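Local atomic coordinates of cyclodipeptide synthase, BtCDPS (Bacillus thermoamylovorans, PDB entry 6ZTU), a protein that probably acts as an aminoacyltransferase of the cyclodipeptide synthase family, joining two aminoacyl groups into a cyclic dipeptide. Residues C143-S147 / V177-L181. Sequence-based numbering, arbitrary orientation.
Sequences CLAMS and VLAEL. With 0RE ((2S)-hexane-1,2-diol), chain B.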
loop_
_atom_site.group_PDB
_atom_site.type_symbol
_atom_site.label_atom_id
_atom_site.label_comp_id
_atom_site.label_asym_id
_atom_site.label_seq_id
_atom_site.Cartn_x
_atom_site.Cartn_y
_atom_site.Cartn_z
ATOM N N CYS A 143 0.467 9.926 10.960
ATOM C CA CYS A 143 -0.607 9.523 10.054
ATOM C C CYS A 143 -1.070 10.693 9.201
ATOM O O CYS A 143 -1.313 10.531 8.004
ATOM C CB CYS A 143 -1.792 8.948 10.827
ATOM S SG CYS A 143 -1.450 7.357 11.638
ATOM N N LEU A 144 -1.221 11.872 9.806
ATOM C CA LEU A 144 -1.613 13.047 9.034
ATOM C C LEU A 144 -0.549 13.424 8.009
ATOM O O LEU A 144 -0.872 13.959 6.942
ATOM C CB LEU A 144 -1.893 14.217 9.979
ATOM C CG LEU A 144 -3.150 14.002 10.839
ATOM C CD1 LEU A 144 -3.273 15.016 11.981
ATOM C CD2 LEU A 144 -4.414 14.001 9.982
ATOM N N ALA A 145 0.728 13.169 8.313
ATOM C CA ALA A 145 1.771 13.387 7.320
ATOM C C ALA A 145 1.633 12.423 6.145
ATOM O O ALA A 145 1.876 12.805 4.993
ATOM C CB ALA A 145 3.153 13.252 7.959
ATOM N N MET A 146 1.288 11.159 6.412
ATOM C CA MET A 146 0.997 10.246 5.309
ATOM C C MET A 146 -0.171 10.763 4.486
ATOM O O MET A 146 -0.190 10.624 3.258
ATOM C CB MET A 146 0.675 8.844 5.834
ATOM C CG MET A 146 1.879 8.028 6.194
ATOM S SD MET A 146 1.421 6.306 6.539
ATOM C CE MET A 146 1.069 5.712 4.891
ATOM N N SER A 147 -1.165 11.340 5.159
ATOM C CA SER A 147 -2.313 11.920 4.465
ATOM C C SER A 147 -1.875 13.091 3.594
ATOM O O SER A 147 -2.279 13.211 2.431
ATOM C CB SER A 147 -3.353 12.368 5.495
ATOM O OG SER A 147 -4.470 12.958 4.850
ATOM N N VAL A 177 -5.513 6.456 4.842
ATOM C CA VAL A 177 -4.285 6.008 5.504
ATOM C C VAL A 177 -4.607 4.972 6.573
ATOM O O VAL A 177 -3.978 3.906 6.651
ATOM C CB VAL A 177 -3.547 7.217 6.105
ATOM C CG1 VAL A 177 -2.362 6.762 6.960
ATOM C CG2 VAL A 177 -3.061 8.141 5.006
ATOM N N LEU A 178 -5.587 5.276 7.428
ATOM C CA LEU A 178 -5.878 4.375 8.535
ATOM C C LEU A 178 -6.408 3.037 8.032
ATOM O O LEU A 178 -6.103 1.995 8.623
ATOM C CB LEU A 178 -6.868 5.025 9.505
ATOM C CG LEU A 178 -6.389 6.362 10.095
ATOM C CD1 LEU A 178 -7.427 6.963 11.046
ATOM C CD2 LEU A 178 -5.038 6.225 10.798
ATOM N N ALA A 179 -7.184 3.043 6.938
ATOM C CA ALA A 179 -7.730 1.804 6.394
ATOM C C ALA A 179 -6.667 0.929 5.731
ATOM O O ALA A 179 -6.812 -0.301 5.725
ATOM C CB ALA A 179 -8.839 2.118 5.380
ATOM N N GLU A 180 -5.620 1.526 5.143
ATOM C CA GLU A 180 -4.577 0.730 4.491
ATOM C C GLU A 180 -3.505 0.279 5.475
ATOM O O GLU A 180 -2.834 -0.731 5.235
ATOM C CB GLU A 180 -3.911 1.518 3.354
ATOM C CG GLU A 180 -3.122 2.748 3.836
ATOM C CD GLU A 180 -2.305 3.447 2.746
ATOM O OE1 GLU A 180 -2.109 2.877 1.652
ATOM O OE2 GLU A 180 -1.859 4.600 2.996
ATOM N N LEU A 181 -3.317 1.016 6.567
ATOM C CA LEU A 181 -2.216 0.713 7.481
ATOM C C LEU A 181 -2.196 -0.714 8.024
ATOM O O LEU A 181 -1.086 -1.241 8.202
ATOM C CB LEU A 181 -2.214 1.710 8.649
ATOM C CG LEU A 181 -1.395 2.972 8.407
ATOM C CD1 LEU A 181 -1.521 3.895 9.609
ATOM C CD2 LEU A 181 0.091 2.638 8.160
HETATM O O01 0RE B . 0.208 3.097 0.006
HETATM C C02 0RE B . 0.839 2.608 -1.135
HETATM C C03 0RE B . 0.805 1.083 -1.094
HETATM O O04 0RE B . 1.811 0.616 -0.236
HETATM C C05 0RE B . -0.568 0.639 -0.608
HETATM C C06 0RE B . -1.646 1.132 -1.572
HETATM C C07 0RE B . -3.009 0.796 -0.977
HETATM C C08 0RE B . -3.629 -0.253 -1.883
#
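Val177 reaches Met146 with CG1, which chi1 of 172° sets anti to the backbone N, leaving CG2 anti to the carbonyl carbon; the Met146 chain runs out extended and bends at its end, which swings its methyl round toward Val177 and Glu180. The CG1 methyl lies against the thioether, 3.8 Å from Met146 SD, and also touches Met146 CB. The other branch presses on the backbone of the partner helix, with Val177 CG2 3.7 Å from Ser147 N, an amide already bonded within its helix to Cys143 O. On the flank toward helix 120-135, Cys143 SG rests on two leucine methyls, Leu178 CD2 at 3.9 Å and Leu181 CD1 at 4.0 Å; Phe133 of that helix touches both Cys143 and Leu178. The two helical segments cross steeply, at 108° with 10.5 Å between their axes, and share no hydrogen bond. Ser147 OG, however, bonds Leu170 O on an earlier turn of helix 167-191 and so adds a polar tie to the apolar packing. The contact thus joins two helices in the helical part of the cyclodipeptide synthase domain (clan HUP), beside the pocket that holds the diol.

At the far edge the chemistry changes. In Glu180, chi1 of 66° tucks CG over the backbone, flanked by both N and C, and the chain then runs straight to the pocket, with Phe113 also against it. Its two oxygens have different surroundings: OE2 faces the methyl of Met146, with CE 3.7 Å away, whereas OE1 accepts a hydrogen bond of 2.9 Å from O01 of the bound hexanediol. The methionine methyl packs beside the carboxylate without competing for that bond. The apolar packing therefore ends at Glu180, and by meeting one carboxylate oxygen while the other holds the diol, it probably helps to place this pocket residue.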